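Local coordinates for adenine phosphoribosyltransferase, putative (Trypanosoma brucei brucei, PDB 5VN4), which probably catalyses the salvage of adenine, joining it to 5-phospho-alpha-D-ribose 1-diphosphate to give AMP and diphosphate, and forms a homodimer, at residues A[77-82]-A[147-152]. Sequence-based numbering, arbitrary orientation.
Sequences LQQPIT and NSRVVL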
loop_
_atom_site.group_PDB
_atom_site.type_symbol
_atom_site.label_atom_id
_atom_site.label_comp_id
_atom_site.label_asym_id
_atom_site.label_seq_id
_atom_site.Cartn_x
_atom_site.Cartn_y
_atom_site.Cartn_z
ATOM N N LEU A 77 -21.229 -2.646 -13.407
ATOM C CA LEU A 77 -21.257 -3.971 -14.007
ATOM C C LEU A 77 -22.598 -4.638 -13.732
ATOM O O LEU A 77 -23.179 -4.477 -12.656
ATOM C CB LEU A 77 -20.141 -4.837 -13.425
ATOM C CG LEU A 77 -18.714 -4.383 -13.719
ATOM C CD1 LEU A 77 -17.715 -5.338 -13.093
ATOM C CD2 LEU A 77 -18.504 -4.276 -15.219
ATOM N N GLN A 78 -23.090 -5.391 -14.720
ATOM C CA GLN A 78 -24.314 -6.159 -14.517
ATOM C C GLN A 78 -24.125 -7.241 -13.462
ATOM O O GLN A 78 -25.069 -7.573 -12.737
ATOM C CB GLN A 78 -24.778 -6.773 -15.838
ATOM C CG GLN A 78 -25.368 -5.769 -16.814
ATOM C CD GLN A 78 -25.333 -6.261 -18.247
ATOM O OE1 GLN A 78 -24.351 -6.864 -18.683
ATOM N NE2 GLN A 78 -26.408 -6.009 -18.988
ATOM N N GLN A 79 -22.919 -7.793 -13.359
ATOM C CA GLN A 79 -22.591 -8.781 -12.340
ATOM C C GLN A 79 -21.471 -8.225 -11.472
ATOM O O GLN A 79 -20.357 -7.999 -11.975
ATOM C CB GLN A 79 -22.164 -10.097 -12.992
ATOM C CG GLN A 79 -21.882 -11.221 -12.011
ATOM C CD GLN A 79 -23.095 -11.643 -11.196
ATOM O OE1 GLN A 79 -22.954 -12.193 -10.102
ATOM N NE2 GLN A 79 -24.288 -11.405 -11.729
ATOM N N PRO A 80 -21.708 -7.987 -10.185
ATOM C CA PRO A 80 -20.709 -7.289 -9.365
ATOM C C PRO A 80 -19.451 -8.119 -9.160
ATOM O O PRO A 80 -19.460 -9.349 -9.221
ATOM C CB PRO A 80 -21.429 -7.074 -8.027
ATOM C CG PRO A 80 -22.881 -7.277 -8.317
ATOM C CD PRO A 80 -22.950 -8.260 -9.442
ATOM N N ILE A 81 -18.351 -7.413 -8.910
ATOM C CA ILE A 81 -17.132 -8.071 -8.460
ATOM C C ILE A 81 -17.246 -8.395 -6.971
ATOM O O ILE A 81 -18.004 -7.768 -6.228
ATOM C CB ILE A 81 -15.874 -7.231 -8.766
ATOM C CG1 ILE A 81 -15.755 -6.044 -7.806
ATOM C CG2 ILE A 81 -15.882 -6.737 -10.212
ATOM C CD1 ILE A 81 -14.412 -5.345 -7.862
ATOM N N THR A 82 -16.480 -9.397 -6.531
ATOM C CA THR A 82 -16.497 -9.832 -5.141
ATOM C C THR A 82 -15.222 -9.502 -4.374
ATOM O O THR A 82 -15.266 -9.438 -3.142
ATOM C CB THR A 82 -16.755 -11.346 -5.037
ATOM O OG1 THR A 82 -15.693 -12.065 -5.672
ATOM C CG2 THR A 82 -18.104 -11.729 -5.669
ATOM N N ASN A 147 -15.899 -19.286 -6.718
ATOM C CA ASN A 147 -17.105 -18.506 -6.939
ATOM C C ASN A 147 -16.846 -17.008 -6.907
ATOM O O ASN A 147 -17.793 -16.220 -7.010
ATOM C CB ASN A 147 -18.179 -18.917 -5.927
ATOM C CG ASN A 147 -18.629 -20.348 -6.133
ATOM O OD1 ASN A 147 -18.908 -20.755 -7.258
ATOM N ND2 ASN A 147 -18.662 -21.127 -5.062
ATOM N N SER A 148 -15.590 -16.597 -6.783
ATOM C CA SER A 148 -15.247 -15.190 -6.699
ATOM C C SER A 148 -15.104 -14.581 -8.090
ATOM O O SER A 148 -14.774 -15.263 -9.065
ATOM C CB SER A 148 -13.940 -15.021 -5.927
ATOM O OG SER A 148 -14.042 -15.609 -4.636
ATOM N N ARG A 149 -15.374 -13.280 -8.166
ATOM C CA ARG A 149 -15.163 -12.484 -9.370
ATOM C C ARG A 149 -14.193 -11.375 -8.990
ATOM O O ARG A 149 -14.556 -10.453 -8.250
ATOM C CB ARG A 149 -16.490 -11.931 -9.890
ATOM C CG ARG A 149 -17.379 -13.000 -10.539
ATOM C CD ARG A 149 -18.757 -12.468 -10.905
ATOM N NE ARG A 149 -18.686 -11.157 -11.545
ATOM C CZ ARG A 149 -18.494 -10.963 -12.847
ATOM N NH1 ARG A 149 -18.347 -11.999 -13.665
ATOM N NH2 ARG A 149 -18.446 -9.727 -13.329
ATOM N N VAL A 150 -12.958 -11.473 -9.476
ATOM C CA VAL A 150 -11.887 -10.644 -8.940
ATOM C C VAL A 150 -11.331 -9.661 -9.965
ATOM O O VAL A 150 -11.357 -9.885 -11.180
ATOM C CB VAL A 150 -10.764 -11.499 -8.308
ATOM C CG1 VAL A 150 -11.345 -12.513 -7.337
ATOM C CG2 VAL A 150 -9.952 -12.187 -9.371
ATOM N N VAL A 151 -10.807 -8.558 -9.441
ATOM C CA VAL A 151 -10.022 -7.596 -10.205
ATOM C C VAL A 151 -8.618 -7.596 -9.623
ATOM O O VAL A 151 -8.460 -7.541 -8.400
ATOM C CB VAL A 151 -10.638 -6.185 -10.109
ATOM C CG1 VAL A 151 -9.678 -5.115 -10.645
ATOM C CG2 VAL A 151 -11.965 -6.142 -10.836
ATOM N N LEU A 152 -7.606 -7.671 -10.490
ATOM C CA LEU A 152 -6.211 -7.475 -10.099
ATOM C C LEU A 152 -5.844 -6.014 -10.322
ATOM O O LEU A 152 -6.147 -5.459 -11.383
ATOM C CB LEU A 152 -5.300 -8.345 -10.967
ATOM C CG LEU A 152 -5.312 -9.841 -10.666
ATOM C CD1 LEU A 152 -4.649 -10.602 -11.810
ATOM C CD2 LEU A 152 -4.629 -10.125 -9.350
#
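Where two neighbouring parallel strands of a phosphoribosyltransferase sheet begin, Arg-149 of strand 149-153 meets the loop 77-82 that leads from helix 60-75 into strand 83-87. Thr-82 holds the backbone of Arg-149 at two points. The amide N of Thr-82 donates to Arg-149 O over 2.8 Å, nearly straight at 169° and in the carbonyl plane, while the backbone N of Arg-149 donates to Thr-82 OG1, also at 2.8 Å. The hydroxyl gets there because chi1 of 63° sets it between the backbone N and the carbonyl carbon, in the place where regular parallel pairing would probably offer the carbonyl of Ile-81.

Farther out, in the conformer described, the arginine side chain, bent at chi3 (44°), runs alongside the loop. Arg-149 NE donates to Pro-80 O at 3.0 Å; the oxygen lies almost in the guanidinium plane, yet the donor sits well above the carbonyl plane. A weak, bent bond joins NH2 to Gln-79 O. Over one guanidinium face, toward its rim, sits CG of Gln-79, 3.2 Å from Arg-149 NE, with the amide turned nearly perpendicular to the guanidinium. The buried Ile-81 and Val-151 meet through CD1 and CG2, 3.9 Å apart.

Regular parallel pairing then takes over: Val-151 bonds to the backbones of His-83 and Leu-85, the parallel strand pairing expected in the alpha/beta core of type I phosphoribosyltransferases.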